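Local coordinates for protein peptide amidase (Stenotrophomonas maltophilia, PDB 1M22) that probably hydrolyses amide bonds, as a peptide amidase of the amidase signature family, at residues L84-T96 with F106-R118. Numbering follows the deposited sequence.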
loop_
_atom_site.group_PDB
_atom_site.type_symbol
_atom_site.label_atom_id
_atom_site.label_comp_id
_atom_site.label_asym_id
_atom_site.label_seq_id
_atom_site.Cartn_x
_atom_site.Cartn_y
_atom_site.Cartn_z
ATOM N N LEU A 84 7.193 -4.754 8.267
ATOM C CA LEU A 84 7.231 -3.320 8.555
ATOM C C LEU A 84 5.849 -2.706 8.351
ATOM O O LEU A 84 5.064 -3.188 7.532
ATOM C CB LEU A 84 8.252 -2.630 7.650
ATOM C CG LEU A 84 9.722 -2.901 7.990
ATOM C CD1 LEU A 84 10.585 -2.585 6.785
ATOM C CD2 LEU A 84 10.146 -2.064 9.192
ATOM N N LEU A 85 5.564 -1.633 9.086
ATOM C CA LEU A 85 4.269 -0.956 9.023
ATOM C C LEU A 85 4.394 0.521 8.675
ATOM O O LEU A 85 5.196 1.230 9.282
ATOM C CB LEU A 85 3.571 -1.044 10.382
ATOM C CG LEU A 85 3.320 -2.410 11.015
ATOM C CD1 LEU A 85 2.929 -2.222 12.471
ATOM C CD2 LEU A 85 2.233 -3.144 10.248
ATOM N N LYS A 86 3.599 0.990 7.716
ATOM C CA LYS A 86 3.605 2.405 7.347
ATOM C C LYS A 86 3.342 3.205 8.632
ATOM O O LYS A 86 2.499 2.819 9.448
ATOM C CB LYS A 86 2.509 2.671 6.316
ATOM C CG LYS A 86 2.451 4.095 5.787
ATOM C CD LYS A 86 1.422 4.173 4.668
ATOM C CE LYS A 86 1.312 5.559 4.055
ATOM N NZ LYS A 86 0.333 5.569 2.931
ATOM N N ASP A 87 4.041 4.327 8.802
ATOM C CA ASP A 87 3.902 5.096 10.029
ATOM C C ASP A 87 2.633 5.893 10.284
ATOM O O ASP A 87 2.650 6.878 11.029
ATOM C CB ASP A 87 5.130 5.983 10.254
ATOM C CG ASP A 87 5.272 6.412 11.707
ATOM O OD1 ASP A 87 5.015 5.575 12.602
ATOM O OD2 ASP A 87 5.646 7.575 11.955
ATOM N N ASN A 88 1.533 5.488 9.658
ATOM C CA ASN A 88 0.247 6.104 9.966
ATOM C C ASN A 88 -0.617 5.026 10.639
ATOM O O ASN A 88 -1.773 5.265 10.986
ATOM C CB ASN A 88 -0.452 6.694 8.723
ATOM C CG ASN A 88 -0.674 5.688 7.612
ATOM O OD1 ASN A 88 -0.180 4.565 7.651
ATOM N ND2 ASN A 88 -1.420 6.106 6.594
ATOM N N ILE A 89 -0.021 3.852 10.853
ATOM C CA ILE A 89 -0.698 2.718 11.491
ATOM C C ILE A 89 -0.210 2.575 12.939
ATOM O O ILE A 89 0.983 2.389 13.182
ATOM C CB ILE A 89 -0.394 1.397 10.732
ATOM C CG1 ILE A 89 -0.835 1.520 9.270
ATOM C CG2 ILE A 89 -1.088 0.223 11.422
ATOM C CD1 ILE A 89 -0.395 0.361 8.381
ATOM N N ASN A 90 -1.130 2.662 13.898
ATOM C CA ASN A 90 -0.778 2.553 15.315
ATOM C C ASN A 90 -0.131 1.213 15.653
ATOM O O ASN A 90 -0.644 0.157 15.283
ATOM C CB ASN A 90 -2.022 2.716 16.199
ATOM C CG ASN A 90 -2.652 4.093 16.099
ATOM O OD1 ASN A 90 -2.146 4.982 15.418
ATOM N ND2 ASN A 90 -3.771 4.274 16.795
ATOM N N ALA A 91 0.983 1.260 16.379
ATOM C CA ALA A 91 1.681 0.042 16.780
ATOM C C ALA A 91 2.616 0.302 17.955
ATOM O O ALA A 91 3.661 0.930 17.800
ATOM C CB ALA A 91 2.470 -0.531 15.603
ATOM N N ALA A 92 2.231 -0.177 19.131
ATOM C CA ALA A 92 3.058 -0.004 20.318
ATOM C C ALA A 92 4.304 -0.873 20.161
ATOM O O ALA A 92 4.266 -1.904 19.490
ATOM C CB ALA A 92 2.277 -0.417 21.558
ATOM N N PRO A 93 5.422 -0.478 20.789
ATOM C CA PRO A 93 5.615 0.707 21.631
ATOM C C PRO A 93 6.204 1.890 20.863
ATOM O O PRO A 93 6.719 2.836 21.459
ATOM C CB PRO A 93 6.572 0.197 22.692
ATOM C CG PRO A 93 7.505 -0.634 21.866
ATOM C CD PRO A 93 6.574 -1.391 20.919
ATOM N N MET A 94 6.131 1.830 19.540
ATOM C CA MET A 94 6.667 2.888 18.695
ATOM C C MET A 94 5.694 4.051 18.583
ATOM O O MET A 94 4.530 3.948 18.965
ATOM C CB MET A 94 6.944 2.339 17.298
ATOM C CG MET A 94 7.863 1.133 17.285
ATOM S SD MET A 94 7.563 0.063 15.868
ATOM C CE MET A 94 6.301 -1.016 16.545
ATOM N N ALA A 95 6.182 5.168 18.065
ATOM C CA ALA A 95 5.322 6.318 17.872
ATOM C C ALA A 95 4.612 6.102 16.543
ATOM O O ALA A 95 5.020 5.260 15.743
ATOM C CB ALA A 95 6.150 7.597 17.818
ATOM N N THR A 96 3.528 6.837 16.333
ATOM C CA THR A 96 2.786 6.787 15.079
ATOM C C THR A 96 2.674 8.269 14.753
ATOM O O THR A 96 1.809 8.970 15.270
ATOM C CB THR A 96 1.397 6.145 15.255
ATOM O OG1 THR A 96 1.558 4.774 15.646
ATOM C CG2 THR A 96 0.624 6.190 13.943
ATOM N N PHE A 106 4.033 10.606 20.275
ATOM C CA PHE A 106 2.704 10.015 20.381
ATOM C C PHE A 106 2.809 8.513 20.100
ATOM O O PHE A 106 3.117 8.105 18.978
ATOM C CB PHE A 106 1.790 10.718 19.375
ATOM C CG PHE A 106 0.427 10.110 19.242
ATOM C CD1 PHE A 106 -0.415 9.985 20.342
ATOM C CD2 PHE A 106 -0.031 9.697 17.997
ATOM C CE1 PHE A 106 -1.698 9.457 20.197
ATOM C CE2 PHE A 106 -1.304 9.171 17.843
ATOM C CZ PHE A 106 -2.140 9.052 18.943
ATOM N N ARG A 107 2.551 7.697 21.120
ATOM C CA ARG A 107 2.667 6.244 20.990
ATOM C C ARG A 107 1.400 5.477 21.368
ATOM O O ARG A 107 1.325 4.862 22.434
ATOM C CB ARG A 107 3.836 5.756 21.854
ATOM C CG ARG A 107 5.129 6.522 21.620
ATOM C CD ARG A 107 6.263 5.984 22.477
ATOM N NE ARG A 107 7.502 6.730 22.276
ATOM C CZ ARG A 107 7.727 7.955 22.745
ATOM N NH1 ARG A 107 6.796 8.581 23.452
ATOM N NH2 ARG A 107 8.885 8.554 22.507
ATOM N N PRO A 108 0.388 5.496 20.489
ATOM C CA PRO A 108 -0.883 4.801 20.730
ATOM C C PRO A 108 -0.802 3.274 20.665
ATOM O O PRO A 108 0.151 2.710 20.127
ATOM C CB PRO A 108 -1.794 5.374 19.650
ATOM C CG PRO A 108 -0.843 5.629 18.519
ATOM C CD PRO A 108 0.347 6.243 19.220
ATOM N N ASP A 109 -1.820 2.618 21.213
ATOM C CA ASP A 109 -1.893 1.161 21.222
ATOM C C ASP A 109 -2.125 0.613 19.817
ATOM O O ASP A 109 -2.573 1.335 18.926
ATOM C CB ASP A 109 -3.024 0.696 22.144
ATOM C CG ASP A 109 -2.875 1.221 23.558
ATOM O OD1 ASP A 109 -1.799 1.020 24.155
ATOM O OD2 ASP A 109 -3.838 1.831 24.070
ATOM N N ASP A 110 -1.835 -0.674 19.643
ATOM C CA ASP A 110 -1.973 -1.366 18.360
ATOM C C ASP A 110 -3.290 -1.196 17.610
ATOM O O ASP A 110 -4.369 -1.308 18.191
ATOM C CB ASP A 110 -1.772 -2.874 18.543
ATOM C CG ASP A 110 -0.343 -3.249 18.872
ATOM O OD1 ASP A 110 0.511 -2.348 18.971
ATOM O OD2 ASP A 110 -0.077 -4.460 19.029
ATOM N N ALA A 111 -3.182 -0.956 16.306
ATOM C CA ALA A 111 -4.348 -0.848 15.437
ATOM C C ALA A 111 -4.907 -2.268 15.322
ATOM O O ALA A 111 -4.193 -3.246 15.556
ATOM C CB ALA A 111 -3.930 -0.348 14.065
ATOM N N TYR A 112 -6.174 -2.390 14.950
ATOM C CA TYR A 112 -6.785 -3.706 14.822
ATOM C C TYR A 112 -5.975 -4.659 13.942
ATOM O O TYR A 112 -5.705 -5.792 14.337
ATOM C CB TYR A 112 -8.206 -3.587 14.262
ATOM C CG TYR A 112 -8.942 -4.908 14.239
ATOM C CD1 TYR A 112 -9.454 -5.458 15.412
ATOM C CD2 TYR A 112 -9.088 -5.630 13.054
ATOM C CE1 TYR A 112 -10.089 -6.696 15.410
ATOM C CE2 TYR A 112 -9.722 -6.873 13.041
ATOM C CZ TYR A 112 -10.215 -7.396 14.224
ATOM O OH TYR A 112 -10.825 -8.627 14.231
ATOM N N LEU A 113 -5.576 -4.212 12.755
ATOM C CA LEU A 113 -4.829 -5.097 11.868
ATOM C C LEU A 113 -3.474 -5.495 12.445
ATOM O O LEU A 113 -2.948 -6.560 12.119
ATOM C CB LEU A 113 -4.669 -4.466 10.481
ATOM C CG LEU A 113 -3.751 -3.265 10.274
ATOM C CD1 LEU A 113 -2.310 -3.733 10.092
ATOM C CD2 LEU A 113 -4.202 -2.521 9.032
ATOM N N VAL A 114 -2.910 -4.651 13.305
ATOM C CA VAL A 114 -1.628 -4.968 13.921
ATOM C C VAL A 114 -1.850 -6.049 14.979
ATOM O O VAL A 114 -1.023 -6.948 15.141
ATOM C CB VAL A 114 -0.981 -3.715 14.549
ATOM C CG1 VAL A 114 0.270 -4.097 15.327
ATOM C CG2 VAL A 114 -0.627 -2.725 13.449
ATOM N N ARG A 115 -2.970 -5.967 15.693
ATOM C CA ARG A 115 -3.286 -6.981 16.690
ATOM C C ARG A 115 -3.447 -8.313 15.958
ATOM O O ARG A 115 -2.995 -9.353 16.434
ATOM C CB ARG A 115 -4.574 -6.625 17.441
ATOM C CG ARG A 115 -4.472 -5.335 18.249
ATOM C CD ARG A 115 -5.479 -5.288 19.392
ATOM N NE ARG A 115 -6.868 -5.194 18.946
ATOM C CZ ARG A 115 -7.427 -4.092 18.456
ATOM N NH1 ARG A 115 -6.719 -2.977 18.343
ATOM N NH2 ARG A 115 -8.702 -4.101 18.089
ATOM N N ARG A 116 -4.076 -8.282 14.786
ATOM C CA ARG A 116 -4.253 -9.508 14.018
ATOM C C ARG A 116 -2.909 -10.069 13.553
ATOM O O ARG A 116 -2.686 -11.277 13.609
ATOM C CB ARG A 116 -5.152 -9.274 12.802
ATOM C CG ARG A 116 -6.614 -9.013 13.135
ATOM C CD ARG A 116 -7.470 -9.061 11.878
ATOM N NE ARG A 116 -7.561 -10.410 11.323
ATOM C CZ ARG A 116 -8.289 -11.389 11.851
ATOM N NH1 ARG A 116 -8.995 -11.177 12.952
ATOM N NH2 ARG A 116 -8.313 -12.585 11.276
ATOM N N LEU A 117 -2.010 -9.201 13.097
ATOM C CA LEU A 117 -0.700 -9.656 12.638
ATOM C C LEU A 117 0.109 -10.256 13.782
ATOM O O LEU A 117 0.754 -11.289 13.616
ATOM C CB LEU A 117 0.075 -8.499 12.004
ATOM C CG LEU A 117 -0.402 -8.082 10.612
ATOM C CD1 LEU A 117 0.252 -6.771 10.227
ATOM C CD2 LEU A 117 -0.074 -9.173 9.604
ATOM N N ARG A 118 0.076 -9.614 14.943
ATOM C CA ARG A 118 0.823 -10.134 16.077
ATOM C C ARG A 118 0.228 -11.447 16.580
ATOM O O ARG A 118 0.969 -12.354 16.959
ATOM C CB ARG A 118 0.909 -9.084 17.189
ATOM C CG ARG A 118 2.002 -8.051 16.907
ATOM C CD ARG A 118 2.083 -6.950 17.951
ATOM N NE ARG A 118 3.404 -6.322 17.933
ATOM C CZ ARG A 118 3.636 -5.045 18.214
ATOM N NH1 ARG A 118 2.633 -4.235 18.533
ATOM N NH2 ARG A 118 4.876 -4.575 18.182
HETATM O O HOH W 1 -5.007 1.921 17.885
HETATM O O HOH W 2 1.982 3.614 18.146
#
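The N90 side chain lies across P108 at about a right angle, its CG 3.4 Å from P108 CG. With CG anti to the carbonyl carbon (chi1 -64°), the amide reaches two polar partners: OD1 bonds to Y337 OH, while ND2 donates to a water that in turn donates to D109 O. The helix start is tied to the same residue, since A111, at the N-cap position, donates from its N to N90 O at 3.0 Å, from above the carbonyl plane. Deeper in, I89 CG2 meets V114 CG2 at 3.6 Å, and L85 touches V114 and L117 with its two methyl branches. D110 and R118 bracket A92 from both polar ends of its backbone. D110 OD1 accepts from A92 N at 2.8 Å, and R118 turns NH1 and NH2 end-on to the single atom A92 O, which lies in the guanidinium plane. A salt bridge from R118 NH1 to D110 OD2 joins the two side chains directly, and E61 adds a second charge partner at NH2. Helix 112-119 links the adjacent parallel strands 82-86 and 123-128 as a beta-alpha-beta crossover, with L85 and I89 packing under the helix and the first strand ending in the active-site K86.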